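Local atomic coordinates of beta-xylosidase (Uncultured organism, PDB entry 4MLG), a protein that probably hydrolyses xylosidic bonds, releasing xylose from the ends of xylo-oligosaccharides, as a calcium-containing beta-propeller enzyme of glycoside hydrolase family 43. Residues E3-V8 against F54-V59; G131-D136 against M149-L154; K184-R189 against E197-L202; K283-H288 against L303-L308. One frame throughout, in Å; residues are numbered along the deposited sequence.

Contact 1. Residues E3-V8 against F54-V59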
loop_
_atom_site.group_PDB
_atom_site.type_symbol
_atom_site.label_atom_id
_atom_site.label_comp_id
_atom_site.label_asym_id
_atom_site.label_seq_id
_atom_site.Cartn_x
_atom_site.Cartn_y
_atom_site.Cartn_z
ATOM N N GLU A 3 38.984 12.655 18.565
ATOM C CA GLU A 3 38.105 13.505 17.774
ATOM C C GLU A 3 37.353 12.674 16.739
ATOM O O GLU A 3 37.888 11.690 16.225
ATOM C CB GLU A 3 38.910 14.607 17.080
ATOM C CG GLU A 3 39.715 15.484 18.027
ATOM C CD GLU A 3 38.841 16.320 18.943
ATOM O OE1 GLU A 3 37.685 16.608 18.569
ATOM O OE2 GLU A 3 39.314 16.691 20.038
ATOM N N PRO A 4 36.104 13.066 16.440
ATOM C CA PRO A 4 35.283 12.388 15.430
ATOM C C PRO A 4 35.954 12.399 14.060
ATOM O O PRO A 4 36.480 13.427 13.637
ATOM C CB PRO A 4 34.008 13.234 15.395
ATOM C CG PRO A 4 33.940 13.869 16.737
ATOM C CD PRO A 4 35.364 14.145 17.116
ATOM N N ARG A 5 35.928 11.258 13.378
ATOM C CA ARG A 5 36.602 11.116 12.094
ATOM C C ARG A 5 35.608 10.996 10.944
ATOM O O ARG A 5 34.697 10.169 10.985
ATOM C CB ARG A 5 37.520 9.892 12.116
ATOM C CG ARG A 5 38.154 9.568 10.774
ATOM C CD ARG A 5 38.808 8.195 10.786
ATOM N NE ARG A 5 39.334 7.834 9.473
ATOM C CZ ARG A 5 39.834 6.639 9.169
ATOM N NH1 ARG A 5 39.873 5.682 10.087
ATOM N NH2 ARG A 5 40.290 6.402 7.948
ATOM N N TYR A 6 35.784 11.829 9.922
ATOM C CA TYR A 6 34.982 11.733 8.707
ATOM C C TYR A 6 35.538 10.635 7.805
ATOM O O TYR A 6 36.736 10.601 7.523
ATOM C CB TYR A 6 34.948 13.073 7.970
ATOM C CG TYR A 6 34.083 14.118 8.642
ATOM C CD1 TYR A 6 32.725 14.199 8.365
ATOM C CD2 TYR A 6 34.622 15.018 9.551
ATOM C CE1 TYR A 6 31.926 15.149 8.975
ATOM C CE2 TYR A 6 33.831 15.973 10.167
ATOM C CZ TYR A 6 32.483 16.033 9.874
ATOM O OH TYR A 6 31.688 16.979 10.481
ATOM N N LEU A 7 34.664 9.741 7.355
ATOM C CA LEU A 7 35.096 8.555 6.621
ATOM C C LEU A 7 35.070 8.732 5.104
ATOM O O LEU A 7 36.004 8.327 4.413
ATOM C CB LEU A 7 34.249 7.347 7.028
ATOM C CG LEU A 7 34.252 7.029 8.523
ATOM C CD1 LEU A 7 33.331 5.861 8.827
ATOM C CD2 LEU A 7 35.667 6.737 8.993
ATOM N N VAL A 8 33.999 9.326 4.587
ATOM C CA VAL A 8 33.870 9.534 3.147
ATOM C C VAL A 8 33.735 11.018 2.810
ATOM O O VAL A 8 32.631 11.563 2.807
ATOM C CB VAL A 8 32.671 8.765 2.565
ATOM C CG1 VAL A 8 32.640 8.904 1.049
ATOM C CG2 VAL A 8 32.739 7.300 2.962
ATOM N N PHE A 54 30.429 0.686 2.193
ATOM C CA PHE A 54 31.793 0.967 2.626
ATOM C C PHE A 54 32.268 -0.052 3.658
ATOM O O PHE A 54 31.476 -0.556 4.455
ATOM C CB PHE A 54 31.896 2.383 3.194
ATOM C CG PHE A 54 31.485 3.457 2.226
ATOM C CD1 PHE A 54 32.378 3.940 1.284
ATOM C CD2 PHE A 54 30.205 3.986 2.260
ATOM C CE1 PHE A 54 32.003 4.927 0.393
ATOM C CE2 PHE A 54 29.824 4.972 1.372
ATOM C CZ PHE A 54 30.723 5.444 0.437
ATOM N N SER A 55 33.563 -0.354 3.637
ATOM C CA SER A 55 34.139 -1.305 4.582
ATOM C C SER A 55 35.481 -0.816 5.118
ATOM O O SER A 55 36.235 -0.145 4.413
ATOM C CB SER A 55 34.301 -2.680 3.932
ATOM O OG SER A 55 35.154 -2.613 2.802
ATOM N N MET A 56 35.770 -1.154 6.372
ATOM C CA MET A 56 37.020 -0.751 7.004
ATOM C C MET A 56 37.683 -1.930 7.707
ATOM O O MET A 56 37.029 -2.923 8.022
ATOM C CB MET A 56 36.772 0.369 8.018
ATOM C CG MET A 56 35.934 1.521 7.495
ATOM S SD MET A 56 35.688 2.812 8.727
ATOM C CE MET A 56 37.364 3.413 8.916
ATOM N N ASP A 57 38.984 -1.812 7.948
ATOM C CA ASP A 57 39.714 -2.795 8.738
ATOM C C ASP A 57 40.085 -2.190 10.087
ATOM O O ASP A 57 40.225 -2.899 11.083
ATOM C CB ASP A 57 40.969 -3.264 8.000
ATOM C CG ASP A 57 40.664 -4.294 6.929
ATOM O OD1 ASP A 57 39.789 -5.153 7.166
ATOM O OD2 ASP A 57 41.298 -4.245 5.854
ATOM N N ASP A 58 40.240 -0.870 10.104
ATOM C CA ASP A 58 40.540 -0.136 11.327
ATOM C C ASP A 58 39.758 1.174 11.345
ATOM O O ASP A 58 39.936 2.024 10.475
ATOM C CB ASP A 58 42.039 0.141 11.432
ATOM C CG ASP A 58 42.411 0.853 12.715
ATOM O OD1 ASP A 58 41.755 0.601 13.748
ATOM O OD2 ASP A 58 43.359 1.666 12.690
ATOM N N VAL A 59 38.836 1.297 12.283
ATOM C CA VAL A 59 37.976 2.459 12.314
ATOM C C VAL A 59 38.743 3.747 12.577
ATOM O O VAL A 59 38.520 4.752 11.923
ATOM C CB VAL A 59 36.879 2.297 13.380
ATOM C CG1 VAL A 59 36.019 3.539 13.451
ATOM C CG2 VAL A 59 36.021 1.096 13.069
#
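Val8, Leu7 and Arg5 meet Phe54, Met56 and Val59 where the two ends of the propeller come together: strand 5-6 is the outer strand of the last blade, whereas strand 50-56 belongs to the first. Val8 lays CG2 over one face of the Phe54 ring, 3.7 Å from the ring centroid and 15° off its normal, a CH-pi contact made by one methyl of the beta-branched valine. With CG1 anti to the backbone N (chi1 -175°), CG2 comes over the ring face while CG1 touches the CE1/CZ rim. Leu7 and Met56 cross at about a right angle, with CD2 of Leu7 3.7 Å from CE of Met56. The thioether chain suits this place because its bend at chi3 brings the methyl round to both Leu7 and the guanidinium of Arg5. That arginine reaches across to segment 54-59 with its chain extended from CG to NE. At the edge of its guanidinium NH1 gives a bent hydrogen bond to Val59 O, whose modelled length is too short to be trusted, while NH2 reaches Gly62 O; two backbone carbonyls are thus joined by one planar cation. Further out, Arg5 is tied through its backbone to Val305 of the last blade, and Phe54 and Met56 through theirs to Ile27 and Leu25 of strand 24-32. The two segments are thus held by different blades, and side chains of segment 3-8 reach across to side chains and backbone carbonyls of the other. Within segment 3-8, Leu7 CD2 lies over one face of the Arg5 guanidinium, 3.8 Å above its plane.

Contact 2. Residues G131-D136 against M149-L154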
loop_
_atom_site.group_PDB
_atom_site.type_symbol
_atom_site.label_atom_id
_atom_site.label_comp_id
_atom_site.label_asym_id
_atom_site.label_seq_id
_atom_site.Cartn_x
_atom_site.Cartn_y
_atom_site.Cartn_z
ATOM N N GLY A 131 2.381 -6.214 4.233
ATOM C CA GLY A 131 1.980 -5.571 5.471
ATOM C C GLY A 131 2.928 -4.476 5.917
ATOM O O GLY A 131 2.634 -3.737 6.857
ATOM N N SER A 132 4.067 -4.370 5.241
ATOM C CA SER A 132 5.087 -3.391 5.603
ATOM C C SER A 132 4.615 -1.961 5.363
ATOM O O SER A 132 3.848 -1.695 4.436
ATOM C CB SER A 132 6.376 -3.648 4.823
ATOM O OG SER A 132 6.156 -3.533 3.429
ATOM N N TYR A 133 5.077 -1.046 6.208
ATOM C CA TYR A 133 4.745 0.366 6.072
ATOM C C TYR A 133 5.785 1.231 6.774
ATOM O O TYR A 133 6.664 0.713 7.464
ATOM C CB TYR A 133 3.340 0.650 6.613
ATOM C CG TYR A 133 3.160 0.395 8.095
ATOM C CD1 TYR A 133 3.258 1.433 9.012
ATOM C CD2 TYR A 133 2.872 -0.877 8.576
ATOM C CE1 TYR A 133 3.085 1.214 10.363
ATOM C CE2 TYR A 133 2.698 -1.107 9.930
ATOM C CZ TYR A 133 2.806 -0.056 10.819
ATOM O OH TYR A 133 2.634 -0.271 12.167
ATOM N N SER A 134 5.681 2.544 6.586
ATOM C CA SER A 134 6.645 3.496 7.136
ATOM C C SER A 134 8.074 3.199 6.676
ATOM O O SER A 134 8.277 2.585 5.628
ATOM C CB SER A 134 6.561 3.553 8.663
ATOM O OG SER A 134 7.333 4.624 9.172
ATOM N N MET A 135 9.061 3.627 7.457
ATOM C CA MET A 135 10.455 3.524 7.034
ATOM C C MET A 135 11.451 3.349 8.182
ATOM O O MET A 135 11.074 2.985 9.299
ATOM C CB MET A 135 10.831 4.749 6.198
ATOM C CG MET A 135 10.133 6.022 6.638
ATOM S SD MET A 135 10.580 6.555 8.304
ATOM C CE MET A 135 11.847 7.766 7.942
ATOM N N ASP A 136 12.721 3.620 7.887
ATOM C CA ASP A 136 13.826 3.454 8.837
ATOM C C ASP A 136 13.841 2.105 9.560
ATOM O O ASP A 136 13.728 2.056 10.784
ATOM C CB ASP A 136 13.840 4.596 9.858
ATOM C CG ASP A 136 14.393 5.886 9.284
ATOM O OD1 ASP A 136 14.563 5.963 8.049
ATOM O OD2 ASP A 136 14.649 6.828 10.065
ATOM N N MET A 149 12.710 -6.834 13.358
ATOM C CA MET A 149 12.769 -5.555 12.655
ATOM C C MET A 149 12.154 -4.443 13.494
ATOM O O MET A 149 11.042 -4.581 14.001
ATOM C CB MET A 149 12.053 -5.625 11.302
ATOM C CG MET A 149 11.878 -4.256 10.640
ATOM S SD MET A 149 10.858 -4.248 9.150
ATOM C CE MET A 149 11.947 -5.058 7.984
ATOM N N TYR A 150 12.884 -3.343 13.635
ATOM C CA TYR A 150 12.359 -2.157 14.295
ATOM C C TYR A 150 12.245 -1.039 13.270
ATOM O O TYR A 150 13.238 -0.648 12.658
ATOM C CB TYR A 150 13.266 -1.732 15.452
ATOM C CG TYR A 150 13.434 -2.804 16.504
ATOM C CD1 TYR A 150 12.593 -2.860 17.609
ATOM C CD2 TYR A 150 14.428 -3.767 16.389
ATOM C CE1 TYR A 150 12.740 -3.841 18.568
ATOM C CE2 TYR A 150 14.582 -4.752 17.343
ATOM C CZ TYR A 150 13.736 -4.785 18.430
ATOM O OH TYR A 150 13.891 -5.767 19.380
ATOM N N PHE A 151 11.032 -0.535 13.074
ATOM C CA PHE A 151 10.810 0.514 12.088
ATOM C C PHE A 151 9.857 1.588 12.596
ATOM O O PHE A 151 9.307 1.476 13.695
ATOM C CB PHE A 151 10.293 -0.079 10.773
ATOM C CG PHE A 151 8.920 -0.683 10.874
ATOM C CD1 PHE A 151 7.793 0.057 10.546
ATOM C CD2 PHE A 151 8.755 -1.995 11.285
ATOM C CE1 PHE A 151 6.529 -0.500 10.633
ATOM C CE2 PHE A 151 7.494 -2.556 11.373
ATOM C CZ PHE A 151 6.381 -1.808 11.046
ATOM N N GLY A 152 9.669 2.626 11.784
ATOM C CA GLY A 152 8.814 3.742 12.141
ATOM C C GLY A 152 9.503 5.075 11.911
ATOM O O GLY A 152 10.731 5.169 11.960
ATOM N N GLY A 153 8.706 6.109 11.659
ATOM C CA GLY A 153 9.228 7.448 11.447
ATOM C C GLY A 153 8.119 8.472 11.297
ATOM O O GLY A 153 7.232 8.314 10.462
ATOM N N LEU A 154 8.169 9.528 12.104
ATOM C CA LEU A 154 7.130 10.556 12.086
ATOM C C LEU A 154 7.139 11.411 10.822
ATOM O O LEU A 154 8.124 11.443 10.084
ATOM C CB LEU A 154 7.246 11.464 13.313
ATOM C CG LEU A 154 6.845 10.856 14.656
ATOM C CD1 LEU A 154 6.866 11.912 15.752
ATOM C CD2 LEU A 154 5.475 10.200 14.557
#
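Tyr133 and Phe151 form a T-shaped pair where the loop before strand 138-141 packs on the end of strand 147-151 in the third blade, the edge of Phe151 pointing into the face of Tyr133. The ring centroids are 5.1 Å apart and the planes stand at 88°, with CE1 of Phe151 poised over the centre of the tyrosine ring. Both rings take the first torsion between the backbone N and the carbonyl carbon (chi1 64° in Tyr133), which brings the two side chains together at about a right angle. Were an alanine to replace Tyr133, the Phe151 edge would probably lose the face it rests against, and Asn165 OD1 the phenolic hydroxyl bonded to it.

Of the polar contacts, the one hydrogen bond between the segments joins main chains: Gly152 N donates to Met135 O over 2.9 Å, nearly straight. Beside it Phe151 CA makes a CA-H...O contact of 3.5 Å with Asp136 O. Ser134 OG has its hydrogen-bond partner in Gly157 O.

In the packing, Met135, bent at chi2 and chi3, swings SD back to 3.5 Å from Gly153 CA, where a side chain on Gly153 would run into the sulfur. Gly152 adopts backbone angles that a residue with a CB could hardly tolerate.

The Asp136 side chain lies about 6 Å from the calcium and about 3 Å from a bound sulfate, probably from the crystallisation liquor. Backbone bond, bare glycines and buried rings together imply a closely fitted loop leading Asp136 to the central pocket, with OD2 held by Ala224 N.

Contact 3. Residues K184-R189 against E197-L202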
loop_
_atom_site.group_PDB
_atom_site.type_symbol
_atom_site.label_atom_id
_atom_site.label_comp_id
_atom_site.label_asym_id
_atom_site.label_seq_id
_atom_site.Cartn_x
_atom_site.Cartn_y
_atom_site.Cartn_z
ATOM N N LYS A 184 7.744 0.614 15.862
ATOM C CA LYS A 184 7.155 -0.706 15.696
ATOM C C LYS A 184 8.199 -1.813 15.731
ATOM O O LYS A 184 9.340 -1.619 15.314
ATOM C CB LYS A 184 6.359 -0.775 14.393
ATOM C CG LYS A 184 5.156 0.152 14.354
ATOM C CD LYS A 184 4.150 -0.219 15.430
ATOM C CE LYS A 184 2.957 0.721 15.424
ATOM N NZ LYS A 184 1.957 0.339 16.459
ATOM N N VAL A 185 7.794 -2.973 16.237
ATOM C CA VAL A 185 8.656 -4.147 16.285
ATOM C C VAL A 185 7.920 -5.349 15.694
ATOM O O VAL A 185 6.735 -5.554 15.962
ATOM C CB VAL A 185 9.110 -4.457 17.730
ATOM C CG1 VAL A 185 7.918 -4.486 18.677
ATOM C CG2 VAL A 185 9.881 -5.768 17.788
ATOM N N VAL A 186 8.615 -6.127 14.873
ATOM C CA VAL A 186 8.021 -7.314 14.275
ATOM C C VAL A 186 9.073 -8.402 14.059
ATOM O O VAL A 186 10.207 -8.115 13.669
ATOM C CB VAL A 186 7.287 -6.978 12.949
ATOM C CG1 VAL A 186 8.252 -6.399 11.924
ATOM C CG2 VAL A 186 6.577 -8.207 12.396
ATOM N N ARG A 187 8.701 -9.646 14.343
ATOM C CA ARG A 187 9.607 -10.769 14.146
ATOM C C ARG A 187 9.554 -11.250 12.700
ATOM O O ARG A 187 8.475 -11.425 12.133
ATOM C CB ARG A 187 9.269 -11.914 15.104
ATOM C CG ARG A 187 10.198 -13.117 14.992
ATOM C CD ARG A 187 9.870 -14.188 16.026
ATOM N NE ARG A 187 8.520 -14.723 15.865
ATOM C CZ ARG A 187 8.215 -15.772 15.106
ATOM N NH1 ARG A 187 9.166 -16.405 14.430
ATOM N NH2 ARG A 187 6.959 -16.189 15.022
ATOM N N LEU A 188 10.725 -11.451 12.104
ATOM C CA LEU A 188 10.815 -11.953 10.740
ATOM C C LEU A 188 10.863 -13.476 10.736
ATOM O O LEU A 188 11.459 -14.086 11.624
ATOM C CB LEU A 188 12.059 -11.395 10.048
ATOM C CG LEU A 188 12.092 -9.889 9.794
ATOM C CD1 LEU A 188 13.482 -9.450 9.371
ATOM C CD2 LEU A 188 11.066 -9.509 8.738
ATOM N N ARG A 189 10.233 -14.090 9.740
ATOM C CA ARG A 189 10.304 -15.538 9.589
ATOM C C ARG A 189 11.668 -15.927 9.020
ATOM O O ARG A 189 12.435 -15.064 8.597
ATOM C CB ARG A 189 9.160 -16.063 8.719
ATOM C CG ARG A 189 9.098 -15.470 7.326
ATOM C CD ARG A 189 7.940 -16.055 6.528
ATOM N NE ARG A 189 8.151 -15.931 5.089
ATOM C CZ ARG A 189 7.208 -16.122 4.171
ATOM N NH1 ARG A 189 5.974 -16.438 4.538
ATOM N NH2 ARG A 189 7.499 -15.988 2.884
ATOM N N GLU A 197 4.813 -12.377 12.093
ATOM C CA GLU A 197 3.683 -11.997 12.929
ATOM C C GLU A 197 3.256 -10.574 12.603
ATOM O O GLU A 197 3.803 -9.946 11.697
ATOM C CB GLU A 197 4.070 -12.081 14.405
ATOM C CG GLU A 197 5.187 -11.121 14.787
ATOM C CD GLU A 197 5.518 -11.158 16.263
ATOM O OE1 GLU A 197 4.920 -11.982 16.987
ATOM O OE2 GLU A 197 6.376 -10.360 16.700
ATOM N N GLU A 198 2.279 -10.065 13.346
ATOM C CA GLU A 198 1.861 -8.679 13.196
ATOM C C GLU A 198 2.751 -7.768 14.032
ATOM O O GLU A 198 3.034 -8.068 15.192
ATOM C CB GLU A 198 0.401 -8.495 13.614
ATOM C CG GLU A 198 -0.611 -9.169 12.706
ATOM C CD GLU A 198 -2.010 -8.614 12.892
ATOM O OE1 GLU A 198 -2.169 -7.376 12.842
ATOM O OE2 GLU A 198 -2.947 -9.415 13.093
ATOM N N PRO A 199 3.202 -6.653 13.439
ATOM C CA PRO A 199 3.995 -5.651 14.159
ATOM C C PRO A 199 3.225 -5.083 15.345
ATOM O O PRO A 199 1.994 -5.086 15.340
ATOM C CB PRO A 199 4.217 -4.562 13.106
ATOM C CG PRO A 199 4.111 -5.275 11.800
ATOM C CD PRO A 199 3.062 -6.325 12.009
ATOM N N ARG A 200 3.946 -4.604 16.353
ATOM C CA ARG A 200 3.316 -4.059 17.548
ATOM C C ARG A 200 4.124 -2.902 18.124
ATOM O O ARG A 200 5.287 -2.709 17.769
ATOM C CB ARG A 200 3.124 -5.155 18.600
ATOM C CG ARG A 200 4.336 -6.052 18.794
ATOM C CD ARG A 200 4.040 -7.180 19.769
ATOM N NE ARG A 200 4.416 -8.482 19.228
ATOM C CZ ARG A 200 4.329 -9.626 19.898
ATOM N NH1 ARG A 200 3.880 -9.635 21.146
ATOM N NH2 ARG A 200 4.693 -10.764 19.323
ATOM N N ASP A 201 3.495 -2.133 19.006
ATOM C CA ASP A 201 4.157 -1.003 19.646
ATOM C C ASP A 201 5.355 -1.444 20.479
ATOM O O ASP A 201 5.251 -2.360 21.298
ATOM C CB ASP A 201 3.175 -0.235 20.539
ATOM C CG ASP A 201 2.175 0.581 19.745
ATOM O OD1 ASP A 201 2.519 1.023 18.629
ATOM O OD2 ASP A 201 1.048 0.790 20.239
ATOM N N LEU A 202 6.494 -0.796 20.254
ATOM C CA LEU A 202 7.629 -0.923 21.154
ATOM C C LEU A 202 7.532 0.221 22.149
ATOM O O LEU A 202 8.038 1.315 21.897
ATOM C CB LEU A 202 8.954 -0.842 20.400
ATOM C CG LEU A 202 10.184 -1.106 21.273
ATOM C CD1 LEU A 202 10.316 -2.594 21.579
ATOM C CD2 LEU A 202 11.451 -0.566 20.630
#
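Val185 and Arg200 form an antiparallel hydrogen-bonded pair, Val185 N donating to Arg200 O (2.9 Å) and Arg200 N to Val185 O (3.0 Å), although the touching parts run 140° apart. Beyond them Lys184 faces Asp201 as a non-hydrogen-bonded pair. Their side chains lie alongside each other, pointing the same way, and a bend at chi2 (-63°) brings the lysine NZ to OD1 of Asp201 in a salt bridge whose very short modelled length is doubtful. Arg187 and Glu197 meet less firmly, OE2 taking a weak bond from Arg187 N.

The two segments belong to the hairpin of strands 184-188 and 200-205, the outer pair in the third blade of the propeller; on its inner side strand 184-188 is bonded to strand 147-151. Val185 is beta-branched, as suits an extended strand, and its CG1 lies 3.9 Å from CG of Arg200 and 4.2 Å from CB of Leu202. Val186 sets CB 3.8 Å from CG of Pro199, two compact apolar groups in contact, and Pro199 O accepts a hydrogen bond from Asn165 ND2.

Just before strand 200-205 Glu197 also gathers charge within its own segment. NH2 of Arg200 reaches both carboxylate oxygens on their syn sides, 2.6 Å to Glu197 OE1 and 3.1 Å to OE2, each approach tilted out of the carboxylate plane. OE2 has a further partner in Tyr255 OH.

Contact 4. Residues K283-H288 against L303-L308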
loop_
_atom_site.group_PDB
_atom_site.type_symbol
_atom_site.label_atom_id
_atom_site.label_comp_id
_atom_site.label_asym_id
_atom_site.label_seq_id
_atom_site.Cartn_x
_atom_site.Cartn_y
_atom_site.Cartn_z
ATOM N N LYS A 283 36.287 -1.863 21.108
ATOM C CA LYS A 283 35.786 -0.513 21.347
ATOM C C LYS A 283 34.451 -0.271 20.653
ATOM O O LYS A 283 34.192 -0.807 19.575
ATOM C CB LYS A 283 36.807 0.529 20.889
ATOM C CG LYS A 283 38.160 0.401 21.559
ATOM C CD LYS A 283 39.126 1.456 21.054
ATOM C CE LYS A 283 40.488 1.300 21.710
ATOM N NZ LYS A 283 41.463 2.316 21.226
ATOM N N TRP A 284 33.605 0.541 21.279
ATOM C CA TRP A 284 32.307 0.880 20.710
ATOM C C TRP A 284 32.381 2.192 19.937
ATOM O O TRP A 284 33.119 3.104 20.314
ATOM C CB TRP A 284 31.248 0.967 21.810
ATOM C CG TRP A 284 30.895 -0.362 22.409
ATOM C CD1 TRP A 284 31.577 -1.030 23.385
ATOM C CD2 TRP A 284 29.770 -1.183 22.072
ATOM N NE1 TRP A 284 30.948 -2.216 23.674
ATOM C CE2 TRP A 284 29.836 -2.334 22.883
ATOM C CE3 TRP A 284 28.714 -1.057 21.164
ATOM C CZ2 TRP A 284 28.886 -3.353 22.812
ATOM C CZ3 TRP A 284 27.772 -2.070 21.096
ATOM C CH2 TRP A 284 27.864 -3.202 21.913
ATOM N N TYR A 285 31.617 2.281 18.852
ATOM C CA TYR A 285 31.621 3.470 18.008
ATOM C C TYR A 285 30.206 3.949 17.696
ATOM O O TYR A 285 29.287 3.144 17.544
ATOM C CB TYR A 285 32.379 3.199 16.706
ATOM C CG TYR A 285 33.833 2.841 16.912
ATOM C CD1 TYR A 285 34.809 3.827 16.970
ATOM C CD2 TYR A 285 34.231 1.517 17.053
ATOM C CE1 TYR A 285 36.141 3.506 17.162
ATOM C CE2 TYR A 285 35.559 1.186 17.246
ATOM C CZ TYR A 285 36.510 2.185 17.299
ATOM O OH TYR A 285 37.834 1.862 17.490
ATOM N N LEU A 286 30.038 5.264 17.609
ATOM C CA LEU A 286 28.757 5.846 17.228
ATOM C C LEU A 286 28.856 6.464 15.839
ATOM O O LEU A 286 29.211 7.634 15.695
ATOM C CB LEU A 286 28.319 6.908 18.240
ATOM C CG LEU A 286 26.990 7.614 17.951
ATOM C CD1 LEU A 286 25.824 6.649 18.096
ATOM C CD2 LEU A 286 26.806 8.831 18.847
ATOM N N PHE A 287 28.556 5.671 14.815
ATOM C CA PHE A 287 28.529 6.178 13.450
ATOM C C PHE A 287 27.326 7.096 13.284
ATOM O O PHE A 287 26.219 6.743 13.678
ATOM C CB PHE A 287 28.453 5.029 12.444
ATOM C CG PHE A 287 29.682 4.165 12.412
ATOM C CD1 PHE A 287 30.680 4.394 11.480
ATOM C CD2 PHE A 287 29.837 3.122 13.310
ATOM C CE1 PHE A 287 31.810 3.601 11.446
ATOM C CE2 PHE A 287 30.966 2.327 13.280
ATOM C CZ PHE A 287 31.953 2.568 12.348
ATOM N N HIS A 288 27.548 8.274 12.711
ATOM C CA HIS A 288 26.474 9.240 12.497
ATOM C C HIS A 288 26.835 10.202 11.370
ATOM O O HIS A 288 27.711 9.904 10.559
ATOM C CB HIS A 288 26.165 10.005 13.788
ATOM C CG HIS A 288 27.348 10.712 14.375
ATOM N ND1 HIS A 288 28.404 10.044 14.954
ATOM C CD2 HIS A 288 27.633 12.032 14.485
ATOM C CE1 HIS A 288 29.293 10.919 15.388
ATOM N NE2 HIS A 288 28.848 12.133 15.116
ATOM N N LEU A 303 28.881 11.315 6.566
ATOM C CA LEU A 303 28.958 10.390 7.691
ATOM C C LEU A 303 30.263 10.514 8.472
ATOM O O LEU A 303 31.308 10.853 7.916
ATOM C CB LEU A 303 28.700 8.940 7.256
ATOM C CG LEU A 303 29.344 8.342 6.001
ATOM C CD1 LEU A 303 30.855 8.265 6.107
ATOM C CD2 LEU A 303 28.770 6.960 5.750
ATOM N N LYS A 304 30.187 10.237 9.769
ATOM C CA LYS A 304 31.336 10.370 10.650
ATOM C C LYS A 304 31.240 9.383 11.809
ATOM O O LYS A 304 30.162 8.874 12.114
ATOM C CB LYS A 304 31.431 11.804 11.174
ATOM C CG LYS A 304 30.176 12.283 11.888
ATOM C CD LYS A 304 30.240 13.771 12.185
ATOM C CE LYS A 304 31.453 14.116 13.030
ATOM N NZ LYS A 304 31.532 15.573 13.331
ATOM N N VAL A 305 32.370 9.111 12.451
ATOM C CA VAL A 305 32.400 8.142 13.539
ATOM C C VAL A 305 33.060 8.708 14.794
ATOM O O VAL A 305 34.121 9.331 14.728
ATOM C CB VAL A 305 33.096 6.828 13.106
ATOM C CG1 VAL A 305 34.454 7.116 12.479
ATOM C CG2 VAL A 305 33.226 5.871 14.281
ATOM N N ALA A 306 32.410 8.500 15.935
ATOM C CA ALA A 306 32.953 8.911 17.222
ATOM C C ALA A 306 32.936 7.731 18.185
ATOM O O ALA A 306 32.006 6.922 18.170
ATOM C CB ALA A 306 32.156 10.070 17.789
ATOM N N GLU A 307 33.965 7.634 19.019
ATOM C CA GLU A 307 34.062 6.542 19.979
ATOM C C GLU A 307 33.001 6.664 21.067
ATOM O O GLU A 307 32.812 7.732 21.649
ATOM C CB GLU A 307 35.458 6.492 20.602
ATOM C CG GLU A 307 35.653 5.347 21.582
ATOM C CD GLU A 307 37.087 5.215 22.052
ATOM O OE1 GLU A 307 37.919 6.065 21.673
ATOM O OE2 GLU A 307 37.383 4.259 22.799
ATOM N N LEU A 308 32.306 5.562 21.331
ATOM C CA LEU A 308 31.266 5.533 22.352
ATOM C C LEU A 308 31.756 4.790 23.591
ATOM O O LEU A 308 32.347 3.716 23.488
ATOM C CB LEU A 308 30.001 4.872 21.802
ATOM C CG LEU A 308 28.753 4.942 22.682
ATOM C CD1 LEU A 308 27.586 5.511 21.892
ATOM C CD2 LEU A 308 28.403 3.573 23.239
HETATM O O HOH W 1 34.507 2.694 23.027
#
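The antiparallel hairpin of strands 283-290 and 302-308 pairs Leu286 with Ala306 and His288 with Lys304 as hydrogen-bonded pairs, with Tyr285-Glu307 and Phe287-Val305 as the non-hydrogen-bonded ones. Leu286 N donates to Ala306 O at 2.6 Å, almost straight, whereas the return bond from Ala306 N is weak. His288 N donates to Lys304 O, and Lys304 N to His288 O.

On the face bearing Tyr285 and Phe287, Val305 serves two aromatics with one methyl: CG2 lies over the centre of the Phe287 ring, 4.0 Å from its centroid, and 3.7 Å from Tyr285 CB. Its CG2 is anti to the backbone N, the rotation that carries this branch to both rings. The hairpin forms the middle of the last propeller blade, with strand 276-280 on its inner side and strand 5-6 outside.

On the face bearing Leu286, His288 and Ala306, the His288 ring has one face and its ND1/CE1 edge in contact. Its ND1 donates to Leu286 O of its own strand (2.6 Å), the acceptor lying in the ring plane. Lys304 CG sits over a ring face, 3.7 Å from the centroid, and Ala306 CB, small enough to fit, meets the edge 3.8 Å from CE1. With a leucine in place of His288, Leu286 O would probably lose its side-chain donor and the lysine methylenes their flat support. Beyond the ring Lys304 NZ runs on to a salt bridge with Asp290.

In the fold
The four contacts follow one another along the chain; none nests in or crosses another. Contact 1 closes first, joining the N-terminal strand 5-6 to strand 50-56 of the first blade and the turn after it. Contacts 2 and 3 come next, within the third blade: contact 2 folds the loop before strand 138-141 back on strand 147-151, and contact 3 closes the following hairpin. They touch, Phe151 O meeting Lys184 N. Contact 4 closes the hairpin of the last blade, and its strand 302-308 meets strand 5-6 through Arg5 O and Val305 N, so contacts 1 and 4 together close the propeller ring. Contacts 2 and 3 lie across the chain's centre from them.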